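Local coordinates for chromosome partition protein Smc (PDB 5XEI) that is probably required for chromosome condensation and partitioning, working through an ABC-type ATPase head joined to a long coiled coil, at residues Lys10-Arg18 and Leu66-Ala77; Phe24-Asn35 and Ser471-Leu481. One frame throughout, in Å; residues are numbered along the deposited sequence.

How the interactions relate
Both contacts lie in the ATPase head, at one end of the elongated molecule, with centres about 25 Å apart and nearest atoms about 6 Å apart. Their segments alternate along the chain: 10-18, 24-35, 66-77, then 471-481 after the coiled coil. Interaction 1 joins two loops beside the antiparallel sheet, one following strand 3-10 and the other preceding strand 80-87. Interaction 2 pairs strands 28-32 and 475-480 inside the mixed sheet, uniting the N- and C-terminal parts of the head. The predicted ATP-binding loop relates them: interaction 2 includes its start at Ala-34 and Asn-35, whereas Ser-14 of interaction 1 bonds to Asn-41 at its far end.

Interaction 1 (Lys10-Arg18 and Leu66-Ala77); sequences KGFKSYGNR and LIFAGSKGEPPA
Phe-68 lays its ring against the 10-18 loop, which makes a type II' beta turn from Phe-12 to Tyr-15 in the P-loop ATPase head. The two loops are first joined by a single beta bridge between Phe-12 and Ile-67. Here the backbone N of Lys-13 donates to Leu-66 O at 2.9 Å, and that of Phe-68 to Gly-11 O at 3.0 Å. With CG of Phe-68 anti to the backbone N (chi1 -172°), the ring is carried past the bridge and in among glycines. Gly-16 CA sits over its centre in a CH-pi contact, 4.1 Å from the centroid, while Gly-70 N covers the opposite face. At the ring's edge, near its plane, CD1 meets Lys-13 O at 3.2 Å.

Phe-12 runs alongside Leu-66, both side chains pointing the same way, with CE1 of Phe-12 4.2 Å from CB of Leu-66. Lys-13 sets its CG above one face of the Phe-12 ring, toward the rim, and its NZ bonds to Met-58 O and forms a salt bridge with Asp-44. Beyond the turn, Ser-14 bonds to Asn-41 and Tyr-15 OH to Gly-38 O, tying this loop to the predicted ATP-binding segment.

At the other end Glu-74 reaches across with its chain extended beyond CG. The placing of Arg-18 against its OE1 is doubtful, but OE2 accepts the backbone N of Asn-17 at 3.1 Å, the donor approaching nearly along the C-O axis, and also lies 3.3 Å from Gly-16 CA.

Interaction 2 (Phe24-Asn35 and Ser471-Leu481); sequences FSKGFTAIVGAN and SRESQFIVITL
Ile-477 plants its CD1 methyl squarely over the face of Phe-24, 3.6 Å from the ring centroid and only 6° off the normal, nearly equidistant from the six ring carbons. This CH-pi contact joins strand 475-480 to the loop before strand 28-32, its parallel neighbour in the middle of the mixed sheet of the ATPase head. Backbone bonds alternate between the strands, from Phe-476 N to Gly-27 O (2.8 Å) through to Thr-480 N to Ile-31 O (2.7 Å). Thr-29 and Ile-31 share one face with Ile-477 and Ile-479, and there Ile-31 and Ile-479 lie side by side, pointing the same way; on the other, Phe-28 CE1 rests on Val-478 CG2 at 3.6 Å.

Gln-475, extended with CG anti to the backbone N (chi1 -176°), sends NE2 to Ser-25 O at 2.6 Å, the acceptor lying in its amide plane, while OE1 takes the N-H of Ile-4. A leucine here has no amide and would probably leave Ser-25 O and Ile-4 N without these partners. Backbone bonds flanked by apolar packing on both faces are consistent with a fixed position for strand 28-32, which runs into the P-loop, where ATP is predicted to bind.

Interaction 1 (Lys10-Arg18 and Leu66-Ala77)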
loop_
_atom_site.group_PDB
_atom_site.type_symbol
_atom_site.label_atom_id
_atom_site.label_comp_id
_atom_site.label_asym_id
_atom_site.label_seq_id
_atom_site.Cartn_x
_atom_site.Cartn_y
_atom_site.Cartn_z
ATOM N N LYS A 10 40.295 8.736 1.891
ATOM C CA LYS A 10 41.300 9.013 2.911
ATOM C C LYS A 10 41.317 7.867 3.911
ATOM O O LYS A 10 40.308 7.597 4.565
ATOM C CB LYS A 10 41.051 10.353 3.603
ATOM C CG LYS A 10 42.172 10.742 4.556
ATOM C CD LYS A 10 42.399 12.254 4.612
ATOM C CE LYS A 10 41.984 12.850 5.958
ATOM N NZ LYS A 10 41.899 14.345 5.912
ATOM N N GLY A 11 42.451 7.175 3.995
ATOM C CA GLY A 11 42.602 6.052 4.893
ATOM C C GLY A 11 41.940 4.771 4.463
ATOM O O GLY A 11 41.648 3.933 5.315
ATOM N N PHE A 12 41.726 4.571 3.165
ATOM C CA PHE A 12 40.905 3.478 2.645
ATOM C C PHE A 12 41.799 2.433 1.985
ATOM O O PHE A 12 42.511 2.737 1.016
ATOM C CB PHE A 12 39.867 3.999 1.645
ATOM C CG PHE A 12 38.868 2.969 1.212
ATOM C CD1 PHE A 12 37.753 2.686 2.004
ATOM C CD2 PHE A 12 39.032 2.276 0.015
ATOM C CE1 PHE A 12 36.835 1.726 1.605
ATOM C CE2 PHE A 12 38.109 1.302 -0.398
ATOM C CZ PHE A 12 37.022 1.027 0.388
ATOM N N LYS A 13 41.744 1.206 2.504
ATOM C CA LYS A 13 42.492 0.090 1.949
ATOM C C LYS A 13 43.898 0.509 1.531
ATOM O O LYS A 13 44.577 1.211 2.283
ATOM C CB LYS A 13 41.721 -0.507 0.791
ATOM C CG LYS A 13 40.337 -0.947 1.189
ATOM C CD LYS A 13 39.782 -2.005 0.236
ATOM C CE LYS A 13 39.974 -3.413 0.746
ATOM N NZ LYS A 13 39.303 -4.390 -0.156
ATOM N N SER A 14 44.332 0.140 0.331
ATOM C CA SER A 14 45.695 0.412 -0.121
ATOM C C SER A 14 46.003 1.899 -0.350
ATOM O O SER A 14 47.093 2.242 -0.832
ATOM C CB SER A 14 45.957 -0.366 -1.408
ATOM O OG SER A 14 45.034 0.008 -2.420
ATOM N N TYR A 15 45.152 2.870 -0.077
ATOM C CA TYR A 15 45.491 4.265 -0.305
ATOM C C TYR A 15 45.936 4.864 1.026
ATOM O O TYR A 15 45.477 4.443 2.094
ATOM C CB TYR A 15 44.295 5.001 -0.933
ATOM C CG TYR A 15 43.934 4.402 -2.283
ATOM C CD1 TYR A 15 43.343 3.149 -2.366
ATOM C CD2 TYR A 15 44.224 5.056 -3.474
ATOM C CE1 TYR A 15 43.033 2.562 -3.587
ATOM C CE2 TYR A 15 43.914 4.468 -4.718
ATOM C CZ TYR A 15 43.316 3.217 -4.754
ATOM O OH TYR A 15 43.005 2.590 -5.944
ATOM N N GLY A 16 46.884 5.790 0.976
ATOM C CA GLY A 16 47.550 6.192 2.197
ATOM C C GLY A 16 46.650 7.043 3.070
ATOM O O GLY A 16 45.445 7.170 2.847
ATOM N N ASN A 17 47.263 7.647 4.096
ATOM C CA ASN A 17 46.549 8.647 4.894
ATOM C C ASN A 17 46.292 9.922 4.107
ATOM O O ASN A 17 45.365 10.668 4.433
ATOM C CB ASN A 17 47.326 8.994 6.161
ATOM C CG ASN A 17 47.875 7.783 6.845
ATOM O OD1 ASN A 17 49.070 7.500 6.762
ATOM N ND2 ASN A 17 47.000 7.039 7.516
ATOM N N ARG A 18 47.111 10.204 3.097
ATOM C CA ARG A 18 46.835 11.322 2.202
ATOM C C ARG A 18 45.458 11.161 1.564
ATOM O O ARG A 18 45.130 10.101 1.023
ATOM C CB ARG A 18 47.916 11.409 1.122
ATOM C CG ARG A 18 49.280 11.712 1.691
ATOM C CD ARG A 18 50.366 11.848 0.629
ATOM N NE ARG A 18 51.182 10.641 0.447
ATOM C CZ ARG A 18 52.019 10.130 1.358
ATOM N NH1 ARG A 18 52.135 10.691 2.560
ATOM N NH2 ARG A 18 52.739 9.041 1.073
ATOM N N LEU A 66 38.766 -2.384 6.183
ATOM C CA LEU A 66 38.783 -1.436 5.084
ATOM C C LEU A 66 39.684 -0.256 5.400
ATOM O O LEU A 66 39.748 0.696 4.610
ATOM C CB LEU A 66 37.367 -0.927 4.795
ATOM C CG LEU A 66 36.325 -1.967 4.426
ATOM C CD1 LEU A 66 34.977 -1.413 4.634
ATOM C CD2 LEU A 66 36.496 -2.302 2.986
ATOM N N ILE A 67 40.344 -0.275 6.552
ATOM C CA ILE A 67 41.133 0.857 7.018
ATOM C C ILE A 67 42.614 0.577 6.771
ATOM O O ILE A 67 43.117 -0.519 7.076
ATOM C CB ILE A 67 40.850 1.156 8.497
ATOM C CG1 ILE A 67 39.338 1.191 8.727
ATOM C CG2 ILE A 67 41.443 2.495 8.873
ATOM C CD1 ILE A 67 38.927 1.221 10.160
ATOM N N PHE A 68 43.291 1.551 6.162
ATOM C CA PHE A 68 44.724 1.493 5.932
ATOM C C PHE A 68 45.443 0.953 7.161
ATOM O O PHE A 68 45.449 1.587 8.223
ATOM C CB PHE A 68 45.250 2.880 5.568
ATOM C CG PHE A 68 46.674 2.889 5.120
ATOM C CD1 PHE A 68 47.062 2.160 4.006
ATOM C CD2 PHE A 68 47.626 3.646 5.800
ATOM C CE1 PHE A 68 48.382 2.168 3.562
ATOM C CE2 PHE A 68 48.940 3.674 5.373
ATOM C CZ PHE A 68 49.325 2.927 4.246
ATOM N N ALA A 69 46.006 -0.242 7.030
ATOM C CA ALA A 69 46.743 -0.879 8.107
ATOM C C ALA A 69 48.182 -0.376 8.211
ATOM O O ALA A 69 48.936 -0.875 9.047
ATOM C CB ALA A 69 46.716 -2.394 7.906
ATOM N N GLY A 70 48.576 0.591 7.388
ATOM C CA GLY A 70 49.883 1.200 7.436
ATOM C C GLY A 70 50.873 0.521 6.498
ATOM O O GLY A 70 50.743 -0.662 6.162
ATOM N N SER A 71 51.880 1.284 6.084
ATOM C CA SER A 71 52.935 0.780 5.214
ATOM C C SER A 71 54.296 1.196 5.748
ATOM O O SER A 71 54.415 1.861 6.782
ATOM C CB SER A 71 52.772 1.288 3.776
ATOM O OG SER A 71 52.925 2.700 3.726
ATOM N N LYS A 72 55.328 0.811 4.992
ATOM C CA LYS A 72 56.709 1.157 5.319
ATOM C C LYS A 72 56.882 2.649 5.564
ATOM O O LYS A 72 57.642 3.055 6.444
ATOM C CB LYS A 72 57.622 0.698 4.184
ATOM C CG LYS A 72 58.920 1.459 4.083
ATOM C CD LYS A 72 59.606 1.246 2.732
ATOM C CE LYS A 72 60.837 2.152 2.604
ATOM N NZ LYS A 72 61.386 2.168 1.218
ATOM N N GLY A 73 56.182 3.483 4.815
ATOM C CA GLY A 73 56.449 4.902 4.892
ATOM C C GLY A 73 55.332 5.712 5.510
ATOM O O GLY A 73 55.483 6.924 5.694
ATOM N N GLU A 74 54.201 5.075 5.820
ATOM C CA GLU A 74 53.079 5.812 6.373
ATOM C C GLU A 74 52.466 5.055 7.537
ATOM O O GLU A 74 52.382 3.824 7.508
ATOM C CB GLU A 74 52.003 6.066 5.324
ATOM C CG GLU A 74 52.513 6.708 4.070
ATOM C CD GLU A 74 51.399 7.106 3.136
ATOM O OE1 GLU A 74 51.653 7.186 1.919
ATOM O OE2 GLU A 74 50.271 7.347 3.616
ATOM N N PRO A 75 52.022 5.770 8.566
ATOM C CA PRO A 75 51.392 5.132 9.739
ATOM C C PRO A 75 50.008 4.606 9.424
ATOM O O PRO A 75 49.322 5.133 8.534
ATOM C CB PRO A 75 51.301 6.285 10.744
ATOM C CG PRO A 75 51.194 7.503 9.851
ATOM C CD PRO A 75 52.153 7.227 8.740
ATOM N N PRO A 76 49.536 3.607 10.172
ATOM C CA PRO A 76 48.154 3.138 9.999
ATOM C C PRO A 76 47.174 4.288 10.176
ATOM O O PRO A 76 47.427 5.242 10.914
ATOM C CB PRO A 76 47.988 2.090 11.103
ATOM C CG PRO A 76 49.403 1.755 11.553
ATOM C CD PRO A 76 50.194 2.996 11.343
ATOM N N ALA A 77 46.056 4.209 9.468
ATOM C CA ALA A 77 45.088 5.288 9.517
ATOM C C ALA A 77 44.245 5.188 10.775
ATOM O O ALA A 77 44.073 4.110 11.355
ATOM C CB ALA A 77 44.182 5.254 8.290
#

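Interaction 2 (Phe24-Asn35 and Ser471-Leu481)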
loop_
_atom_site.group_PDB
_atom_site.type_symbol
_atom_site.label_atom_id
_atom_site.label_comp_id
_atom_site.label_asym_id
_atom_site.label_seq_id
_atom_site.Cartn_x
_atom_site.Cartn_y
_atom_site.Cartn_z
ATOM N N PHE A 24 36.314 11.930 -12.575
ATOM C CA PHE A 24 35.681 10.997 -13.492
ATOM C C PHE A 24 35.136 11.731 -14.706
ATOM O O PHE A 24 34.440 12.744 -14.567
ATOM C CB PHE A 24 34.560 10.237 -12.788
ATOM C CG PHE A 24 35.056 9.182 -11.863
ATOM C CD1 PHE A 24 35.976 8.243 -12.308
ATOM C CD2 PHE A 24 34.635 9.138 -10.551
ATOM C CE1 PHE A 24 36.449 7.265 -11.469
ATOM C CE2 PHE A 24 35.109 8.169 -9.703
ATOM C CZ PHE A 24 36.022 7.230 -10.162
ATOM N N SER A 25 35.462 11.218 -15.888
ATOM C CA SER A 25 34.794 11.639 -17.107
ATOM C C SER A 25 33.291 11.394 -16.984
ATOM O O SER A 25 32.844 10.432 -16.340
ATOM C CB SER A 25 35.380 10.876 -18.306
ATOM O OG SER A 25 34.607 11.015 -19.486
ATOM N N LYS A 26 32.503 12.298 -17.591
ATOM C CA LYS A 26 31.064 12.076 -17.690
ATOM C C LYS A 26 30.746 10.837 -18.517
ATOM O O LYS A 26 29.706 10.208 -18.303
ATOM C CB LYS A 26 30.380 13.298 -18.287
ATOM C CG LYS A 26 28.847 13.299 -18.173
ATOM C CD LYS A 26 28.248 14.404 -19.061
ATOM C CE LYS A 26 26.895 14.897 -18.589
ATOM N NZ LYS A 26 26.626 16.270 -19.143
ATOM N N GLY A 27 31.622 10.454 -19.436
ATOM C CA GLY A 27 31.389 9.227 -20.157
ATOM C C GLY A 27 32.228 8.059 -19.685
ATOM O O GLY A 27 31.993 7.483 -18.620
ATOM N N PHE A 28 33.217 7.707 -20.480
ATOM C CA PHE A 28 33.989 6.493 -20.303
ATOM C C PHE A 28 35.293 6.882 -19.609
ATOM O O PHE A 28 36.140 7.539 -20.214
ATOM C CB PHE A 28 34.204 5.875 -21.683
ATOM C CG PHE A 28 34.849 4.527 -21.684
ATOM C CD1 PHE A 28 35.260 3.915 -20.517
ATOM C CD2 PHE A 28 35.042 3.862 -22.885
ATOM C CE1 PHE A 28 35.866 2.669 -20.552
ATOM C CE2 PHE A 28 35.640 2.617 -22.919
ATOM C CZ PHE A 28 36.051 2.019 -21.745
ATOM N N THR A 29 35.439 6.520 -18.334
ATOM C CA THR A 29 36.725 6.577 -17.647
ATOM C C THR A 29 37.237 5.158 -17.452
ATOM O O THR A 29 36.455 4.244 -17.170
ATOM C CB THR A 29 36.627 7.271 -16.281
ATOM O OG1 THR A 29 36.127 8.597 -16.446
ATOM C CG2 THR A 29 37.989 7.340 -15.586
ATOM N N ALA A 30 38.550 4.975 -17.587
ATOM C CA ALA A 30 39.177 3.666 -17.445
ATOM C C ALA A 30 40.251 3.699 -16.357
ATOM O O ALA A 30 41.259 4.407 -16.484
ATOM C CB ALA A 30 39.776 3.210 -18.775
ATOM N N ILE A 31 40.036 2.921 -15.299
ATOM C CA ILE A 31 41.054 2.673 -14.285
ATOM C C ILE A 31 41.947 1.532 -14.769
ATOM O O ILE A 31 41.463 0.416 -15.010
ATOM C CB ILE A 31 40.420 2.319 -12.934
ATOM C CG1 ILE A 31 39.223 3.233 -12.587
ATOM C CG2 ILE A 31 41.485 2.346 -11.862
ATOM C CD1 ILE A 31 39.556 4.674 -12.471
ATOM N N VAL A 32 43.254 1.800 -14.895
ATOM C CA VAL A 32 44.212 0.790 -15.336
ATOM C C VAL A 32 45.407 0.750 -14.394
ATOM O O VAL A 32 45.746 1.734 -13.733
ATOM C CB VAL A 32 44.697 1.001 -16.788
ATOM C CG1 VAL A 32 43.518 0.954 -17.734
ATOM C CG2 VAL A 32 45.466 2.306 -16.919
ATOM N N GLY A 33 46.042 -0.412 -14.357
ATOM C CA GLY A 33 47.147 -0.717 -13.476
ATOM C C GLY A 33 47.342 -2.212 -13.394
ATOM O O GLY A 33 46.472 -3.001 -13.770
ATOM N N ALA A 34 48.508 -2.610 -12.882
ATOM C CA ALA A 34 48.865 -4.022 -12.887
ATOM C C ALA A 34 48.126 -4.781 -11.794
ATOM O O ALA A 34 47.500 -4.194 -10.899
ATOM C CB ALA A 34 50.371 -4.204 -12.697
ATOM N N ASN A 35 48.225 -6.111 -11.863
ATOM C CA ASN A 35 47.694 -6.979 -10.813
ATOM C C ASN A 35 48.241 -6.571 -9.450
ATOM O O ASN A 35 49.452 -6.620 -9.222
ATOM C CB ASN A 35 48.058 -8.435 -11.097
ATOM C CG ASN A 35 47.557 -8.908 -12.443
ATOM O OD1 ASN A 35 46.380 -8.725 -12.776
ATOM N ND2 ASN A 35 48.455 -9.506 -13.242
ATOM N N SER A 471 28.047 5.325 -23.624
ATOM C CA SER A 471 28.470 6.407 -22.741
ATOM C C SER A 471 27.898 7.751 -23.166
ATOM O O SER A 471 27.955 8.713 -22.387
ATOM C CB SER A 471 30.004 6.474 -22.629
ATOM O OG SER A 471 30.646 6.556 -23.885
ATOM N N ARG A 472 27.298 7.820 -24.355
ATOM C CA ARG A 472 26.618 9.033 -24.776
ATOM C C ARG A 472 25.437 9.361 -23.881
ATOM O O ARG A 472 24.975 10.501 -23.892
ATOM C CB ARG A 472 26.165 8.893 -26.231
ATOM C CG ARG A 472 25.826 10.217 -26.898
ATOM C CD ARG A 472 24.340 10.326 -27.244
ATOM N NE ARG A 472 24.020 9.858 -28.593
ATOM C CZ ARG A 472 22.834 10.035 -29.169
ATOM N NH1 ARG A 472 21.874 10.669 -28.505
ATOM N NH2 ARG A 472 22.606 9.585 -30.401
ATOM N N GLU A 473 24.943 8.401 -23.093
ATOM C CA GLU A 473 23.847 8.665 -22.171
ATOM C C GLU A 473 24.110 8.193 -20.745
ATOM O O GLU A 473 23.336 8.552 -19.854
ATOM C CB GLU A 473 22.547 8.015 -22.678
ATOM C CG GLU A 473 22.554 6.483 -22.566
ATOM C CD GLU A 473 22.517 5.787 -23.924
ATOM O OE1 GLU A 473 22.069 4.610 -23.998
ATOM O OE2 GLU A 473 22.930 6.426 -24.922
ATOM N N SER A 474 25.155 7.402 -20.496
ATOM C CA SER A 474 25.474 6.918 -19.154
ATOM C C SER A 474 26.967 7.065 -18.897
ATOM O O SER A 474 27.766 7.166 -19.834
ATOM C CB SER A 474 25.083 5.445 -18.953
ATOM O OG SER A 474 23.694 5.254 -19.092
ATOM N N GLN A 475 27.340 7.065 -17.614
ATOM C CA GLN A 475 28.738 7.131 -17.186
ATOM C C GLN A 475 29.271 5.720 -17.008
ATOM O O GLN A 475 28.618 4.881 -16.370
ATOM C CB GLN A 475 28.875 7.904 -15.874
ATOM C CG GLN A 475 30.311 8.114 -15.387
ATOM C CD GLN A 475 30.371 9.116 -14.238
ATOM O OE1 GLN A 475 29.638 8.985 -13.247
ATOM N NE2 GLN A 475 31.214 10.151 -14.384
ATOM N N PHE A 476 30.446 5.458 -17.580
ATOM C CA PHE A 476 31.112 4.164 -17.459
ATOM C C PHE A 476 32.478 4.310 -16.796
ATOM O O PHE A 476 33.306 5.123 -17.222
ATOM C CB PHE A 476 31.246 3.500 -18.819
ATOM C CG PHE A 476 29.957 2.943 -19.332
ATOM C CD1 PHE A 476 29.536 1.678 -18.952
ATOM C CD2 PHE A 476 29.152 3.701 -20.187
ATOM C CE1 PHE A 476 28.339 1.176 -19.419
ATOM C CE2 PHE A 476 27.957 3.212 -20.659
ATOM C CZ PHE A 476 27.546 1.946 -20.284
ATOM N N ILE A 477 32.695 3.515 -15.755
ATOM C CA ILE A 477 33.936 3.461 -14.993
ATOM C C ILE A 477 34.424 2.026 -15.097
ATOM O O ILE A 477 33.846 1.134 -14.456
ATOM C CB ILE A 477 33.708 3.855 -13.528
ATOM C CG1 ILE A 477 33.213 5.284 -13.437
ATOM C CG2 ILE A 477 34.959 3.719 -12.715
ATOM C CD1 ILE A 477 33.106 5.754 -12.007
ATOM N N VAL A 478 35.465 1.782 -15.905
ATOM C CA VAL A 478 35.930 0.417 -16.181
ATOM C C VAL A 478 37.337 0.214 -15.625
ATOM O O VAL A 478 38.275 0.913 -16.021
ATOM C CB VAL A 478 35.901 0.081 -17.678
ATOM C CG1 VAL A 478 36.412 -1.339 -17.885
ATOM C CG2 VAL A 478 34.496 0.226 -18.249
ATOM N N ILE A 479 37.482 -0.768 -14.740
ATOM C CA ILE A 479 38.764 -1.112 -14.129
ATOM C C ILE A 479 39.348 -2.284 -14.903
ATOM O O ILE A 479 38.863 -3.415 -14.801
ATOM C CB ILE A 479 38.614 -1.467 -12.646
ATOM C CG1 ILE A 479 37.840 -0.397 -11.891
ATOM C CG2 ILE A 479 39.977 -1.657 -11.987
ATOM C CD1 ILE A 479 37.553 -0.827 -10.473
ATOM N N THR A 480 40.407 -2.020 -15.656
ATOM C CA THR A 480 40.877 -2.977 -16.639
ATOM C C THR A 480 42.390 -2.870 -16.765
ATOM O O THR A 480 43.028 -1.993 -16.175
ATOM C CB THR A 480 40.198 -2.746 -17.998
ATOM O OG1 THR A 480 40.613 -3.757 -18.919
ATOM C CG2 THR A 480 40.582 -1.401 -18.579
ATOM N N LEU A 481 42.960 -3.781 -17.548
ATOM C CA LEU A 481 44.359 -3.679 -17.946
ATOM C C LEU A 481 44.540 -3.955 -19.434
ATOM O O LEU A 481 45.681 -3.958 -19.914
ATOM C CB LEU A 481 45.210 -4.629 -17.096
ATOM C CG LEU A 481 44.650 -6.042 -17.118
ATOM C CD1 LEU A 481 45.367 -6.847 -18.181
ATOM C CD2 LEU A 481 44.742 -6.685 -15.755
HETATM O O HOH W 1 33.532 7.297 -16.106
#